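Local coordinates for zinc finger (CCCH type) motif-containing protein (Toxoplasma gondii, PDB 7NJC) that probably reads N6-methyladenosine marks in mRNA, this piece being its YTH (YT521-B-like) domain, which holds N-methyladenosine in the crystal, at residues 36-41 with 96-101. Residues are numbered along the deposited sequence; the frame is centred on the assembly and turned at random.
Sequences WATSKG and SNFRVM. With 6MD (N-methyladenosine), chain D.
Trp36 and Phe98 face each other as an antiparallel hydrogen-bonded pair. Trp36 N donates to Phe98 O (2.9 Å) and Phe98 N to Trp36 O (2.8 Å), both bonds nearly straight. The short strand 35-36, outermost on its side of the mixed sheet, thus pairs with strand 98-109. Past Ala37 and Asn97 the direct bonding gives way to a water that bridges the two chains, accepting from Thr38 N and donating to Ser96 O. Asn97 CA adds a C-H...O contact to Trp36 O.

Trp36 and Phe98 lie side by side on the same face of the sheet. Phe98 CZ meets the indole edge at Trp36 CD1 (3.9 Å), the ring planes standing at 76°. A chi1 of 56° sets the phenyl between its own backbone N and carbonyl carbon, with one face over Trp36 O, near the rim; the ring also touches Leu46 and Leu58. Val100, a beta-branched apolar residue suited to a buried strand, sets CG2 against Trp36 CB.

This edge forms part of the methyladenosine pocket of the YTH domain, whose family recognises the modified base in an aromatic cage. Trp36 CG is anti to the backbone N (chi1 -166°), which carries the indole away from strand 98-109 and into the ligand pocket: N6 lies over one indole face, 3.4 Å from Trp36 CZ2, and the methyl carbon CZ lies 4.0 Å from Trp36 CZ3. Ala37 O accepts from the ligand's N6 at 2.7 Å, using the single N-H that monomethylation leaves. The small Ala37 CB fits close against Asn97 OD1 (3.2 Å), an oxygen that accepts hydrogen bonds from Trp87 NE1 and Gln91 NE2, while Asn97 ND2 binds Leu82 O.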
ATOM      1  N   TRP A  36      -2.512   3.595  -8.397  1.00  6.31           N
ATOM      2  CA  TRP A  36      -2.871   4.088  -7.074  1.00  6.84           C
ATOM      3  C   TRP A  36      -2.657   5.597  -7.042  1.00  6.85           C
ATOM      4  O   TRP A  36      -2.059   6.181  -7.951  1.00  8.39           O
ATOM      5  CB  TRP A  36      -2.085   3.366  -5.960  1.00  6.87           C
ATOM      6  CG  TRP A  36      -2.658   3.621  -4.609  1.00  6.53           C
ATOM      7  CD1 TRP A  36      -2.083   4.316  -3.578  1.00  7.28           C
ATOM      8  CD2 TRP A  36      -3.953   3.219  -4.151  1.00  6.66           C
ATOM      9  NE1 TRP A  36      -2.939   4.360  -2.496  1.00  7.49           N
ATOM     10  CE2 TRP A  36      -4.090   3.686  -2.818  1.00  7.43           C
ATOM     11  CE3 TRP A  36      -5.004   2.490  -4.728  1.00  6.88           C
ATOM     12  CZ2 TRP A  36      -5.244   3.465  -2.062  1.00  8.54           C
ATOM     13  CZ3 TRP A  36      -6.142   2.271  -3.981  1.00  8.35           C
ATOM     14  CH2 TRP A  36      -6.255   2.750  -2.657  1.00  9.31           C
ATOM     15  N   ALA A  37      -3.204   6.235  -6.012  1.00  7.12           N
ATOM     16  CA  ALA A  37      -2.903   7.620  -5.687  1.00  7.05           C
ATOM     17  C   ALA A  37      -3.110   7.782  -4.193  1.00  7.13           C
ATOM     18  O   ALA A  37      -3.901   7.059  -3.588  1.00  8.72           O
ATOM     19  CB  ALA A  37      -3.816   8.614  -6.424  1.00  8.04           C
ATOM     20  N   THR A  38      -2.395   8.731  -3.600  1.00  7.67           N
ATOM     21  CA  THR A  38      -2.468   8.947  -2.166  1.00  8.74           C
ATOM     22  C   THR A  38      -2.607  10.441  -1.900  1.00  8.79           C
ATOM     23  O   THR A  38      -2.665  11.250  -2.831  1.00  9.50           O
ATOM     24  CB  THR A  38      -1.273   8.279  -1.465  1.00  9.27           C
ATOM     25  OG1 THR A  38      -1.440   8.340  -0.045  1.00 10.63           O
ATOM     26  CG2 THR A  38       0.047   8.928  -1.874  1.00  9.47           C
ATOM     27  N   SER A  39      -2.700  10.806  -0.622  1.00  9.51           N
ATOM     28  CA  SER A  39      -2.757  12.212  -0.242  1.00 11.17           C
ATOM     29  C   SER A  39      -1.538  12.952  -0.787  1.00 12.21           C
ATOM     30  O   SER A  39      -0.490  12.363  -1.065  1.00 10.82           O
ATOM     31  CB  SER A  39      -2.777  12.348   1.279  1.00 13.74           C
ATOM     32  OG  SER A  39      -1.559  11.878   1.834  1.00 17.65           O
ATOM     33  N   LYS A  40      -1.682  14.269  -0.938  1.00 14.62           N
ATOM     34  CA  LYS A  40      -0.594  15.060  -1.503  1.00 15.63           C
ATOM     35  C   LYS A  40       0.678  14.937  -0.671  1.00 15.96           C
ATOM     36  O   LYS A  40       1.777  14.823  -1.227  1.00 15.75           O
ATOM     37  CB  LYS A  40      -1.035  16.512  -1.691  1.00 18.36           C
ATOM     38  CG  LYS A  40      -2.110  16.650  -2.770  1.00 22.63           C
ATOM     39  CD  LYS A  40      -2.485  18.100  -3.012  1.00 29.90           C
ATOM     40  CE  LYS A  40      -3.832  18.209  -3.701  1.00 35.46           C
ATOM     41  NZ  LYS A  40      -3.848  17.497  -5.003  1.00 39.80           N
ATOM     42  N   GLY A  41       0.549  14.901   0.657  1.00 15.77           N
ATOM     43  CA  GLY A  41       1.729  14.736   1.497  1.00 16.98           C
ATOM     44  C   GLY A  41       2.370  13.367   1.339  1.00 15.04           C
ATOM     45  O   GLY A  41       3.592  13.247   1.202  1.00 14.26           O
ATOM     46  N   SER A  96      -1.322  12.978  -7.956  1.00 12.28           N
ATOM     47  CA  SER A  96      -1.555  12.364  -9.254  1.00 12.73           C
ATOM     48  C   SER A  96      -1.378  10.851  -9.168  1.00  9.82           C
ATOM     49  O   SER A  96      -0.724  10.321  -8.270  1.00 10.54           O
ATOM     50  CB  SER A  96      -0.611  12.941 -10.306  1.00 15.43           C
ATOM     51  OG  SER A  96      -0.949  14.286 -10.594  1.00 20.67           O
ATOM     52  N   ASN A  97      -1.964  10.152 -10.134  1.00  9.40           N
ATOM     53  CA  ASN A  97      -1.941   8.695 -10.128  1.00  8.49           C
ATOM     54  C   ASN A  97      -0.570   8.161 -10.510  1.00  8.66           C
ATOM     55  O   ASN A  97       0.155   8.757 -11.309  1.00  9.37           O
ATOM     56  CB  ASN A  97      -2.982   8.168 -11.110  1.00  9.16           C
ATOM     57  CG  ASN A  97      -4.367   8.601 -10.724  1.00  9.54           C
ATOM     58  OD1 ASN A  97      -4.638   8.795  -9.534  1.00 10.03           O
ATOM     59  ND2 ASN A  97      -5.250   8.750 -11.703  1.00 10.75           N
ATOM     60  N   PHE A  98      -0.217   7.014  -9.935  1.00  7.20           N
ATOM     61  CA  PHE A  98       1.012   6.331 -10.314  1.00  6.99           C
ATOM     62  C   PHE A  98       0.739   4.845 -10.509  1.00  7.21           C
ATOM     63  O   PHE A  98      -0.254   4.303 -10.016  1.00  6.87           O
ATOM     64  CB  PHE A  98       2.139   6.574  -9.304  1.00  7.50           C
ATOM     65  CG  PHE A  98       1.790   6.187  -7.881  1.00  7.17           C
ATOM     66  CD1 PHE A  98       1.265   7.119  -6.997  1.00  8.18           C
ATOM     67  CD2 PHE A  98       2.030   4.894  -7.412  1.00  7.56           C
ATOM     68  CE1 PHE A  98       0.964   6.777  -5.675  1.00  8.38           C
ATOM     69  CE2 PHE A  98       1.733   4.547  -6.090  1.00  7.80           C
ATOM     70  CZ  PHE A  98       1.199   5.494  -5.227  1.00  8.05           C
ATOM     71  N   ARG A  99       1.627   4.194 -11.257  1.00  7.37           N
ATOM     72  CA  ARG A  99       1.457   2.777 -11.544  1.00  7.49           C
ATOM     73  C   ARG A  99       1.898   1.929 -10.356  1.00  7.74           C
ATOM     74  O   ARG A  99       2.892   2.233  -9.683  1.00  7.49           O
ATOM     75  CB  ARG A  99       2.248   2.389 -12.798  1.00  8.91           C
ATOM     76  CG  ARG A  99       1.701   3.022 -14.072  1.00 11.00           C
ATOM     77  CD  ARG A  99       2.357   2.451 -15.324  1.00 16.37           C
ATOM     78  NE  ARG A  99       1.922   3.162 -16.524  1.00 21.79           N
ATOM     79  CZ  ARG A  99       0.780   2.925 -17.165  1.00 25.41           C
ATOM     80  NH1 ARG A  99      -0.053   1.991 -16.725  1.00 29.57           N
ATOM     81  NH2 ARG A  99       0.468   3.621 -18.251  1.00 28.27           N
ATOM     82  N   VAL A 100       1.142   0.864 -10.098  1.00  6.84           N
ATOM     83  CA  VAL A 100       1.486  -0.137  -9.091  1.00  7.30           C
ATOM     84  C   VAL A 100       1.269  -1.508  -9.715  1.00  7.49           C
ATOM     85  O   VAL A 100       0.315  -1.711 -10.475  1.00  9.39           O
ATOM     86  CB  VAL A 100       0.620   0.014  -7.818  1.00  9.44           C
ATOM     87  CG1 VAL A 100       0.900  -1.105  -6.816  1.00 12.80           C
ATOM     88  CG2 VAL A 100       0.852   1.369  -7.173  1.00  9.07           C
ATOM     89  N   MET A 101       2.165  -2.447  -9.416  1.00  6.92           N
ATOM     90  CA  MET A 101       2.006  -3.839  -9.821  1.00  7.93           C
ATOM     91  C   MET A 101       1.702  -4.625  -8.555  1.00  7.28           C
ATOM     92  O   MET A 101       2.570  -4.749  -7.683  1.00  8.20           O
ATOM     93  CB  MET A 101       3.293  -4.343 -10.476  1.00 10.08           C
ATOM     94  CG  MET A 101       3.295  -5.834 -10.766  1.00 12.44           C
ATOM     95  SD  MET A 101       4.801  -6.339 -11.614  1.00 23.60           S
ATOM     96  CE  MET A 101       6.076  -5.875 -10.447  1.00 27.62           C
TER
HETATM   97  O5' 6MD D 101      -7.903  10.973   4.981  1.00 31.17           O
HETATM   98  C5' 6MD D 101      -7.007   9.871   5.139  1.00 20.52           C
HETATM   99  C4' 6MD D 101      -7.625   8.601   4.607  1.00 14.55           C
HETATM  100  O4' 6MD D 101      -7.610   8.606   3.168  1.00 15.68           O
HETATM  101  C3' 6MD D 101      -6.984   7.307   4.961  1.00 14.06           C
HETATM  102  O3' 6MD D 101      -7.038   6.851   6.268  1.00 15.23           O
HETATM  103  C2' 6MD D 101      -7.374   6.387   3.881  1.00 13.54           C
HETATM  104  O2' 6MD D 101      -7.991   5.167   4.101  1.00 15.99           O
HETATM  105  C1' 6MD D 101      -7.766   7.273   2.718  1.00 13.24           C
HETATM  106  N9  6MD D 101      -7.063   7.144   1.440  1.00 12.28           N
HETATM  107  C8  6MD D 101      -5.900   7.560   1.178  1.00 11.86           C
HETATM  108  N7  6MD D 101      -5.700   7.349  -0.158  1.00 10.93           N
HETATM  109  C5  6MD D 101      -6.865   6.804  -0.662  1.00 11.31           C
HETATM  110  C6  6MD D 101      -7.348   6.344  -1.941  1.00 11.27           C
HETATM  111  N6  6MD D 101      -6.499   6.396  -3.160  1.00 10.59           N
HETATM  112  N1  6MD D 101      -8.582   5.864  -2.054  1.00 10.65           N
HETATM  113  C2  6MD D 101      -9.398   5.791  -0.972  1.00 11.87           C
HETATM  114  N3  6MD D 101      -8.977   6.202   0.242  1.00 12.08           N
HETATM  115  C4  6MD D 101      -7.740   6.716   0.434  1.00 11.55           C
HETATM  116  CZ  6MD D 101      -7.103   6.088  -4.412  1.00 11.56           C
HETATM  117  O   HOH W   1      -0.572  10.087  -5.485  1.00  9.82           O